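Flavin adenine dinucleotide synthase (Saccharomyces cerevisiae, PDB 2WSI) catalyses the transfer of the adenylyl group of ATP to FMN, forming the coenzyme FAD and releasing diphosphate in the last step of FAD biosynthesis. Local coordinates at residues 40-45 against 77-82; 201-206 against 215-220; 249-254 against 265-270. One frame throughout, in Å; residues are numbered along the deposited sequence.

Followed from the N terminus, the three contacts come in series: each closes its loop before the next opens, so none nests or crosses. Contact 1 joins the end of helix 25-45 to helix 64-87, and the loop it closes carries strand 56-59 of the central sheet. Contact 2 spans a short excursion from helix 199-209 to helix 215-218, on the opposite side of the chain's centre from contact 1. Contact 3 joins helix 248-252 to the loop before helix 274-279. Contacts 2 and 3 touch: Ser-204 OG lies 2.6 Å from Glu-250 OE2, and Gly-215 N lies 2.8 Å from Ser-270 OG, both probable hydrogen bonds.

Contact 1 of 3, residues 40-45 against 77-82; sequences YLLSEI and LWEYFF
One methyl of Leu-42 makes the shortest approach in this contact: CD1 lies 3.2 Å from Glu-79 OE2 and 3.5 Å from Glu-79 CD, so that it rests against the carboxylate end of the acid. The two side chains cross at about a right angle. Glu-79 has CG anti to its own backbone N (chi1 -176°) and an extended chain beyond, which carries the carboxylate out to meet the leucine. The helices come closest at Leu-42 and Tyr-80, whose CA atoms are 6.9 Å apart, and on this packed side the other methyl, Leu-42 CD2, stands 4.2 Å from Tyr-80 N. Leu-42 also touches Cys-76, one turn before Tyr-80 on helix 64-87. A branched aliphatic residue suits this place, since one methyl can meet the side chain while the other faces the main chain. The contact joins the last turns of helix 25-45, which end in a wider pi-type turn, to helix 64-87, which follows the first strand of the parallel part of the sheet in the PAPS reductase-like domain, a member of the HUP clan. The Tyr-80 ring turns to meet Phe-46 edge-to-face just beyond the end of helix 25-45. Glu-79, partly exposed, lies on the outer, looser side, where Tyr-11 of helix 3-18 also touches it. Its charge finds a mate in Arg-38, one turn earlier on helix 25-45, through a salt bridge to Glu-79 OE1. A glutamate is thus long enough to pass the leucine and still pair with an arginine across the helices.

Contact 2 of 3, residues 201-206 against 215-220; sequences NIWSFL and GLYGKG. With SO4 (sulfate ion), chain B.
Trp-203 directs the outer edge of its indole at the ring of Tyr-217, with CH2 3.7 Å from Tyr-217 CD1 and 3.9 Å from Tyr-217 CG. The six-membered ring of Trp-203 and the Tyr-217 ring form a T-shaped pair, their planes at 81° and their centroids 5.5 Å apart. The tryptophan supplies the edge and the tyrosine the face. Because the two backbones are far apart, 10.6 Å between the CA atoms of Trp-203 and Tyr-217, large rings suit both places. At the far end of the tyrosine, OH donates a 2.6 Å hydrogen bond to O3 of a sulfate ion, probably from the crystallisation liquor; O3 lies in the plane of the phenol ring, at its edge. Tyr-217 OH is also hydrogen-bonded to Lys-64 N, so two bonds fix the hydroxyl. Tyr-217 CG stands anti to its carbonyl carbon (chi1 -63°), sending the phenol toward this anion. A phenylalanine in its place would keep the aromatic pair but would probably leave the sulfate and Lys-64 N without their hydroxyl partner. Further out, Phe-247 meets the Trp-203 ring, and Lys-64 touches it. Within the PAPS reductase-like domain, Tyr-217 links helix 199-209 to the anion site, its side chain about 9 Å from the bound FAD. The hydroxyl, the Lys-64 amine and the Ile-224 N-H grip the sulfate beside the Gly-Gly-Lys-Asp loop after strand 56-59, which implies a site where a nucleotide phosphate could probably bind, as in PP-loop relatives.

Contact 3 of 3, residues 249-254 against 265-270; sequences WEIIHA and SAINTS
The last turn of helix 248-252 lies against the extended but irregular segment 265-270, with the CA atoms of Ile-252 and Ser-265 5.6 Å apart. No hydrogen bond crosses between them, and the contact is carried by two isoleucines of the helix. Ile-251 uses both its branches: CG2 rests 4.0 Å from Ser-265 CA, while CD1 at the end of the longer branch meets Ile-267 CD1 tip to tip, also at 4.0 Å. The torsions divide the work, for in Ile-251 CG1 is anti to the carbonyl carbon (chi1 -75°) and CG2 anti to the backbone N, so the two branches reach different residues. Beta-branching is what lets one residue cover both. The CB of Ile-252 points away from the other segment, but its CD1 turns back to stand 4.4 Å from Ser-265 CB. Ser-265 offers mainly its backbone, CA and N, to the isoleucines; its side chain is turned outward, where a polar residue suits an exposed position. Leu-207 of helix 199-209 touches both Ile-251 and Ile-267, making a three-way apolar cluster, and Trp-291 also touches Ile-267. His-253, the first residue to leave helical geometry, closes the helix end: its ND1 gives a 3.0 Å hydrogen bond to Trp-249 O, at an N-H...O angle of 147°, and its own backbone N bonds the same oxygen from the opposite face of the carbonyl plane. Two donors thus hold the Trp-249 carbonyl, and the imidazole ND1 sits over one face of the Trp-249 indole, toward its rim. Lys-257 NZ bridges the two sides by bonding Ile-251 O and Ala-266 O. The chemistry implies a joint held by aliphatic contact, with polar links supplied by the lysine from the intervening loop.

Contact 1 of 3, residues 40-45 against 77-82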
loop_
_atom_site.group_PDB
_atom_site.type_symbol
_atom_site.label_atom_id
_atom_site.label_comp_id
_atom_site.label_asym_id
_atom_site.label_seq_id
_atom_site.Cartn_x
_atom_site.Cartn_y
_atom_site.Cartn_z
ATOM N N TYR A 40 4.732 -13.725 7.921
ATOM C CA TYR A 40 3.725 -14.320 7.039
ATOM C C TYR A 40 4.292 -14.593 5.632
ATOM O O TYR A 40 4.117 -15.662 5.075
ATOM C CB TYR A 40 2.533 -13.399 6.859
ATOM C CG TYR A 40 1.654 -13.160 8.080
ATOM C CD1 TYR A 40 1.331 -14.197 8.951
ATOM C CD2 TYR A 40 1.091 -11.900 8.314
ATOM C CE1 TYR A 40 0.511 -13.996 10.055
ATOM C CE2 TYR A 40 0.230 -11.684 9.419
ATOM C CZ TYR A 40 -0.042 -12.746 10.274
ATOM O OH TYR A 40 -0.861 -12.564 11.359
ATOM N N LEU A 41 4.943 -13.589 5.057
ATOM C CA LEU A 41 5.442 -13.694 3.688
ATOM C C LEU A 41 6.541 -14.737 3.552
ATOM O O LEU A 41 6.457 -15.609 2.687
ATOM C CB LEU A 41 5.953 -12.327 3.215
ATOM C CG LEU A 41 4.789 -11.342 2.999
ATOM C CD1 LEU A 41 5.293 -9.886 2.811
ATOM C CD2 LEU A 41 3.961 -11.793 1.768
ATOM N N LEU A 42 7.572 -14.637 4.392
ATOM C CA LEU A 42 8.748 -15.502 4.272
ATOM C C LEU A 42 8.489 -16.930 4.760
ATOM O O LEU A 42 8.964 -17.893 4.139
ATOM C CB LEU A 42 9.922 -14.894 5.037
ATOM C CG LEU A 42 10.435 -13.559 4.476
ATOM C CD1 LEU A 42 11.433 -12.934 5.436
ATOM C CD2 LEU A 42 11.058 -13.735 3.078
ATOM N N SER A 43 7.723 -17.067 5.849
ATOM C CA SER A 43 7.504 -18.355 6.498
ATOM C C SER A 43 6.271 -19.098 6.043
ATOM O O SER A 43 6.230 -20.307 6.200
ATOM C CB SER A 43 7.317 -18.181 8.023
ATOM O OG SER A 43 8.551 -17.934 8.665
ATOM N N GLU A 44 5.239 -18.395 5.575
ATOM C CA GLU A 44 3.974 -19.054 5.224
ATOM C C GLU A 44 3.567 -18.900 3.772
ATOM O O GLU A 44 2.838 -19.727 3.250
ATOM C CB GLU A 44 2.832 -18.544 6.098
ATOM C CG GLU A 44 2.873 -19.061 7.522
ATOM C CD GLU A 44 1.788 -18.415 8.375
ATOM O OE1 GLU A 44 0.602 -18.550 8.012
ATOM O OE2 GLU A 44 2.125 -17.771 9.394
ATOM N N ILE A 45 4.018 -17.843 3.113
ATOM C CA ILE A 45 3.542 -17.595 1.763
ATOM C C ILE A 45 4.536 -17.989 0.676
ATOM O O ILE A 45 4.202 -18.759 -0.233
ATOM C CB ILE A 45 3.115 -16.120 1.649
ATOM C CG1 ILE A 45 1.911 -15.918 2.597
ATOM C CG2 ILE A 45 2.745 -15.789 0.241
ATOM C CD1 ILE A 45 1.504 -14.457 2.783
ATOM N N LEU A 77 10.983 -10.020 -0.882
ATOM C CA LEU A 77 11.428 -10.636 -2.144
ATOM C C LEU A 77 12.972 -10.670 -2.190
ATOM O O LEU A 77 13.603 -11.657 -2.630
ATOM C CB LEU A 77 10.840 -9.850 -3.331
ATOM C CG LEU A 77 11.182 -10.409 -4.700
ATOM C CD1 LEU A 77 10.676 -11.827 -4.793
ATOM C CD2 LEU A 77 10.593 -9.528 -5.835
ATOM N N TRP A 78 13.587 -9.591 -1.732
ATOM C CA TRP A 78 15.047 -9.527 -1.664
ATOM C C TRP A 78 15.555 -10.679 -0.773
ATOM O O TRP A 78 16.406 -11.492 -1.177
ATOM C CB TRP A 78 15.474 -8.197 -1.077
ATOM C CG TRP A 78 16.965 -7.986 -1.034
ATOM C CD1 TRP A 78 17.754 -7.825 0.093
ATOM C CD2 TRP A 78 17.847 -7.861 -2.159
ATOM N NE1 TRP A 78 19.073 -7.620 -0.277
ATOM C CE2 TRP A 78 19.154 -7.637 -1.651
ATOM C CE3 TRP A 78 17.666 -7.947 -3.549
ATOM C CZ2 TRP A 78 20.269 -7.499 -2.491
ATOM C CZ3 TRP A 78 18.771 -7.806 -4.377
ATOM C CH2 TRP A 78 20.057 -7.585 -3.847
ATOM N N GLU A 79 15.021 -10.753 0.437
ATOM C CA GLU A 79 15.431 -11.822 1.369
ATOM C C GLU A 79 15.165 -13.234 0.806
ATOM O O GLU A 79 15.963 -14.150 0.974
ATOM C CB GLU A 79 14.735 -11.619 2.735
ATOM C CG GLU A 79 15.171 -12.621 3.804
ATOM C CD GLU A 79 14.811 -12.176 5.219
ATOM O OE1 GLU A 79 14.736 -10.955 5.468
ATOM O OE2 GLU A 79 14.597 -13.060 6.073
ATOM N N TYR A 80 14.055 -13.398 0.099
ATOM C CA TYR A 80 13.641 -14.686 -0.467
ATOM C C TYR A 80 14.689 -15.223 -1.435
ATOM O O TYR A 80 14.989 -16.418 -1.495
ATOM C CB TYR A 80 12.308 -14.497 -1.210
ATOM C CG TYR A 80 11.909 -15.611 -2.162
ATOM C CD1 TYR A 80 11.292 -16.768 -1.690
ATOM C CD2 TYR A 80 12.103 -15.483 -3.535
ATOM C CE1 TYR A 80 10.903 -17.791 -2.556
ATOM C CE2 TYR A 80 11.701 -16.496 -4.427
ATOM C CZ TYR A 80 11.108 -17.645 -3.923
ATOM O OH TYR A 80 10.705 -18.649 -4.770
ATOM N N PHE A 81 15.256 -14.319 -2.198
ATOM C CA PHE A 81 16.249 -14.718 -3.165
ATOM C C PHE A 81 17.440 -15.380 -2.460
ATOM O O PHE A 81 17.968 -16.385 -2.922
ATOM C CB PHE A 81 16.690 -13.509 -3.948
ATOM C CG PHE A 81 17.854 -13.766 -4.840
ATOM C CD1 PHE A 81 17.696 -14.475 -6.035
ATOM C CD2 PHE A 81 19.108 -13.301 -4.495
ATOM C CE1 PHE A 81 18.784 -14.706 -6.874
ATOM C CE2 PHE A 81 20.200 -13.523 -5.330
ATOM C CZ PHE A 81 20.028 -14.236 -6.520
ATOM N N PHE A 82 17.862 -14.818 -1.338
ATOM C CA PHE A 82 19.027 -15.359 -0.642
ATOM C C PHE A 82 18.706 -16.658 0.113
ATOM O O PHE A 82 19.504 -17.599 0.111
ATOM C CB PHE A 82 19.645 -14.274 0.252
ATOM C CG PHE A 82 20.199 -13.123 -0.542
ATOM C CD1 PHE A 82 21.452 -13.217 -1.131
ATOM C CD2 PHE A 82 19.448 -11.970 -0.750
ATOM C CE1 PHE A 82 21.968 -12.181 -1.891
ATOM C CE2 PHE A 82 19.948 -10.921 -1.523
ATOM C CZ PHE A 82 21.219 -11.033 -2.096
#

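Contact 2 of 3, residues 201-206 against 215-220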
loop_
_atom_site.group_PDB
_atom_site.type_symbol
_atom_site.label_atom_id
_atom_site.label_comp_id
_atom_site.label_asym_id
_atom_site.label_seq_id
_atom_site.Cartn_x
_atom_site.Cartn_y
_atom_site.Cartn_z
ATOM N N ASN A 201 0.554 2.974 12.195
ATOM C CA ASN A 201 1.661 2.186 11.662
ATOM C C ASN A 201 1.841 2.524 10.179
ATOM O O ASN A 201 2.963 2.660 9.707
ATOM C CB ASN A 201 1.394 0.698 11.751
ATOM C CG ASN A 201 1.209 0.190 13.183
ATOM O OD1 ASN A 201 1.948 0.511 14.130
ATOM N ND2 ASN A 201 0.228 -0.646 13.325
ATOM N N ILE A 202 0.728 2.682 9.470
ATOM C CA ILE A 202 0.790 2.917 8.029
ATOM C C ILE A 202 1.533 4.244 7.770
ATOM O O ILE A 202 2.519 4.283 7.032
ATOM C CB ILE A 202 -0.621 2.924 7.412
ATOM C CG1 ILE A 202 -1.213 1.494 7.424
ATOM C CG2 ILE A 202 -0.560 3.492 5.974
ATOM C CD1 ILE A 202 -0.439 0.500 6.471
ATOM N N TRP A 203 1.098 5.326 8.415
ATOM C CA TRP A 203 1.730 6.616 8.162
ATOM C C TRP A 203 3.182 6.646 8.655
ATOM O O TRP A 203 4.053 7.227 8.008
ATOM C CB TRP A 203 0.993 7.764 8.850
ATOM C CG TRP A 203 -0.392 8.094 8.364
ATOM C CD1 TRP A 203 -1.499 8.253 9.141
ATOM C CD2 TRP A 203 -0.812 8.364 7.012
ATOM N NE1 TRP A 203 -2.587 8.592 8.356
ATOM C CE2 TRP A 203 -2.191 8.670 7.054
ATOM C CE3 TRP A 203 -0.160 8.388 5.781
ATOM C CZ2 TRP A 203 -2.927 8.980 5.904
ATOM C CZ3 TRP A 203 -0.913 8.696 4.625
ATOM C CH2 TRP A 203 -2.269 8.968 4.706
ATOM N N SER A 204 3.436 6.062 9.819
ATOM C CA SER A 204 4.784 6.109 10.364
ATOM C C SER A 204 5.752 5.447 9.391
ATOM O O SER A 204 6.811 5.995 9.112
ATOM C CB SER A 204 4.890 5.408 11.712
ATOM O OG SER A 204 6.247 5.350 12.091
ATOM N N PHE A 205 5.393 4.264 8.890
ATOM C CA PHE A 205 6.279 3.567 7.953
ATOM C C PHE A 205 6.356 4.282 6.597
ATOM O O PHE A 205 7.436 4.476 6.037
ATOM C CB PHE A 205 5.837 2.108 7.775
ATOM C CG PHE A 205 6.772 1.311 6.910
ATOM C CD1 PHE A 205 8.004 0.904 7.393
ATOM C CD2 PHE A 205 6.443 1.018 5.588
ATOM C CE1 PHE A 205 8.884 0.178 6.607
ATOM C CE2 PHE A 205 7.313 0.292 4.789
ATOM C CZ PHE A 205 8.542 -0.138 5.304
ATOM N N LEU A 206 5.218 4.708 6.065
ATOM C CA LEU A 206 5.211 5.263 4.705
ATOM C C LEU A 206 5.950 6.613 4.667
ATOM O O LEU A 206 6.695 6.880 3.750
ATOM C CB LEU A 206 3.775 5.358 4.182
ATOM C CG LEU A 206 3.595 5.744 2.712
ATOM C CD1 LEU A 206 4.400 4.776 1.828
ATOM C CD2 LEU A 206 2.125 5.746 2.355
ATOM N N GLY A 215 -0.644 11.858 -4.284
ATOM C CA GLY A 215 -0.797 13.255 -3.903
ATOM C C GLY A 215 -2.156 13.547 -3.270
ATOM O O GLY A 215 -2.281 14.521 -2.546
ATOM N N LEU A 216 -3.168 12.716 -3.519
ATOM C CA LEU A 216 -4.459 12.930 -2.858
ATOM C C LEU A 216 -4.321 13.016 -1.328
ATOM O O LEU A 216 -5.060 13.769 -0.678
ATOM C CB LEU A 216 -5.462 11.831 -3.221
ATOM C CG LEU A 216 -5.730 11.662 -4.727
ATOM C CD1 LEU A 216 -6.799 10.606 -4.945
ATOM C CD2 LEU A 216 -6.141 12.986 -5.377
ATOM N N TYR A 217 -3.406 12.242 -0.736
ATOM C CA TYR A 217 -3.237 12.294 0.728
ATOM C C TYR A 217 -2.770 13.692 1.177
ATOM O O TYR A 217 -3.138 14.178 2.247
ATOM C CB TYR A 217 -2.256 11.198 1.215
ATOM C CG TYR A 217 -2.780 9.811 0.923
ATOM C CD1 TYR A 217 -4.005 9.377 1.442
ATOM C CD2 TYR A 217 -2.071 8.936 0.095
ATOM C CE1 TYR A 217 -4.487 8.091 1.158
ATOM C CE2 TYR A 217 -2.555 7.655 -0.213
ATOM C CZ TYR A 217 -3.751 7.237 0.327
ATOM O OH TYR A 217 -4.227 5.979 -0.011
ATOM N N GLY A 218 -1.950 14.333 0.355
ATOM C CA GLY A 218 -1.528 15.695 0.638
ATOM C C GLY A 218 -2.696 16.682 0.689
ATOM O O GLY A 218 -2.592 17.721 1.319
ATOM N N LYS A 219 -3.803 16.357 0.035
ATOM C CA LYS A 219 -4.982 17.237 0.023
ATOM C C LYS A 219 -6.037 16.904 1.097
ATOM O O LYS A 219 -7.140 17.476 1.107
ATOM C CB LYS A 219 -5.652 17.202 -1.344
ATOM C CG LYS A 219 -4.759 17.670 -2.506
ATOM C CD LYS A 219 -4.196 19.082 -2.286
ATOM C CE LYS A 219 -5.260 20.151 -2.542
ATOM N NZ LYS A 219 -4.668 21.490 -2.882
ATOM N N GLY A 220 -5.714 15.986 2.006
ATOM C CA GLY A 220 -6.646 15.675 3.089
ATOM C C GLY A 220 -7.399 14.372 2.963
ATOM O O GLY A 220 -8.164 14.021 3.855
HETATM S S SO4 B . -6.549 3.682 1.113
HETATM O O1 SO4 B . -7.914 3.399 0.712
HETATM O O2 SO4 B . -5.656 3.112 0.110
HETATM O O3 SO4 B . -6.373 5.133 1.170
HETATM O O4 SO4 B . -6.247 3.005 2.368
#

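Contact 3 of 3, residues 249-254 against 265-270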
loop_
_atom_site.group_PDB
_atom_site.type_symbol
_atom_site.label_atom_id
_atom_site.label_comp_id
_atom_site.label_asym_id
_atom_site.label_seq_id
_atom_site.Cartn_x
_atom_site.Cartn_y
_atom_site.Cartn_z
ATOM N N TRP A 249 9.209 12.924 13.708
ATOM C CA TRP A 249 10.541 12.281 13.728
ATOM C C TRP A 249 10.765 11.488 12.436
ATOM O O TRP A 249 11.818 11.579 11.796
ATOM C CB TRP A 249 10.700 11.350 14.942
ATOM C CG TRP A 249 12.099 10.794 15.076
ATOM C CD1 TRP A 249 13.090 11.248 15.907
ATOM C CD2 TRP A 249 12.673 9.698 14.333
ATOM N NE1 TRP A 249 14.236 10.503 15.730
ATOM C CE2 TRP A 249 14.010 9.549 14.774
ATOM C CE3 TRP A 249 12.190 8.838 13.337
ATOM C CZ2 TRP A 249 14.866 8.563 14.259
ATOM C CZ3 TRP A 249 13.040 7.854 12.831
ATOM C CH2 TRP A 249 14.369 7.729 13.296
ATOM N N GLU A 250 9.749 10.727 12.045
ATOM C CA GLU A 250 9.837 9.902 10.844
ATOM C C GLU A 250 10.047 10.777 9.628
ATOM O O GLU A 250 10.810 10.428 8.734
ATOM C CB GLU A 250 8.557 9.105 10.653
ATOM C CG GLU A 250 8.339 8.017 11.672
ATOM C CD GLU A 250 7.485 8.453 12.846
ATOM O OE1 GLU A 250 7.571 9.646 13.253
ATOM O OE2 GLU A 250 6.735 7.593 13.362
ATOM N N ILE A 251 9.357 11.917 9.587
ATOM C CA ILE A 251 9.475 12.829 8.465
ATOM C C ILE A 251 10.896 13.404 8.427
ATOM O O ILE A 251 11.557 13.368 7.399
ATOM C CB ILE A 251 8.451 13.989 8.565
ATOM C CG1 ILE A 251 7.025 13.516 8.214
ATOM C CG2 ILE A 251 8.851 15.142 7.652
ATOM C CD1 ILE A 251 5.916 14.457 8.737
ATOM N N ILE A 252 11.366 13.926 9.559
ATOM C CA ILE A 252 12.646 14.630 9.593
ATOM C C ILE A 252 13.792 13.687 9.306
ATOM O O ILE A 252 14.772 14.067 8.686
ATOM C CB ILE A 252 12.917 15.275 10.976
ATOM C CG1 ILE A 252 11.912 16.393 11.260
ATOM C CG2 ILE A 252 14.346 15.802 11.043
ATOM C CD1 ILE A 252 11.792 17.408 10.146
ATOM N N HIS A 253 13.670 12.453 9.767
ATOM C CA HIS A 253 14.767 11.502 9.665
ATOM C C HIS A 253 14.500 10.431 8.616
ATOM O O HIS A 253 15.094 9.360 8.681
ATOM C CB HIS A 253 14.991 10.827 11.011
ATOM C CG HIS A 253 15.371 11.775 12.100
ATOM N ND1 HIS A 253 14.444 12.346 12.946
ATOM C CD2 HIS A 253 16.579 12.255 12.480
ATOM C CE1 HIS A 253 15.066 13.137 13.803
ATOM N NE2 HIS A 253 16.362 13.095 13.546
ATOM N N ALA A 254 13.596 10.721 7.677
ATOM C CA ALA A 254 13.206 9.763 6.643
ATOM C C ALA A 254 14.407 9.147 5.917
ATOM O O ALA A 254 15.397 9.806 5.651
ATOM C CB ALA A 254 12.285 10.451 5.610
ATOM N N SER A 265 11.791 18.572 6.034
ATOM C CA SER A 265 10.352 18.576 6.295
ATOM C C SER A 265 9.502 18.380 5.032
ATOM O O SER A 265 8.277 18.511 5.084
ATOM C CB SER A 265 9.942 19.890 6.950
ATOM O OG SER A 265 10.124 20.959 6.037
ATOM N N ALA A 266 10.130 18.091 3.899
ATOM C CA ALA A 266 9.361 17.877 2.681
ATOM C C ALA A 266 8.787 16.464 2.666
ATOM O O ALA A 266 9.402 15.516 3.160
ATOM C CB ALA A 266 10.221 18.116 1.453
ATOM N N ILE A 267 7.598 16.329 2.114
ATOM C CA ILE A 267 6.965 15.024 2.025
ATOM C C ILE A 267 6.763 14.763 0.552
ATOM O O ILE A 267 6.284 15.613 -0.182
ATOM C CB ILE A 267 5.670 14.966 2.820
ATOM C CG1 ILE A 267 5.982 15.161 4.309
ATOM C CG2 ILE A 267 4.974 13.627 2.635
ATOM C CD1 ILE A 267 4.855 15.767 5.097
ATOM N N ASN A 268 7.230 13.601 0.130
ATOM C CA ASN A 268 7.253 13.207 -1.250
ATOM C C ASN A 268 5.869 12.872 -1.824
ATOM O O ASN A 268 5.571 11.712 -2.047
ATOM C CB ASN A 268 8.170 11.984 -1.359
ATOM C CG ASN A 268 8.550 11.676 -2.780
ATOM O OD1 ASN A 268 8.184 12.410 -3.696
ATOM N ND2 ASN A 268 9.294 10.593 -2.978
ATOM N N THR A 269 5.029 13.876 -2.079
ATOM C CA THR A 269 3.709 13.622 -2.660
ATOM C C THR A 269 3.716 13.692 -4.187
ATOM O O THR A 269 4.375 14.542 -4.760
ATOM C CB THR A 269 2.655 14.615 -2.142
ATOM O OG1 THR A 269 3.188 15.944 -2.189
ATOM C CG2 THR A 269 2.256 14.258 -0.706
ATOM N N SER A 270 2.953 12.814 -4.830
ATOM C CA SER A 270 2.869 12.786 -6.291
ATOM C C SER A 270 2.010 13.947 -6.787
ATOM O O SER A 270 1.190 14.475 -6.045
ATOM C CB SER A 270 2.302 11.442 -6.787
ATOM O OG SER A 270 0.875 11.356 -6.596
#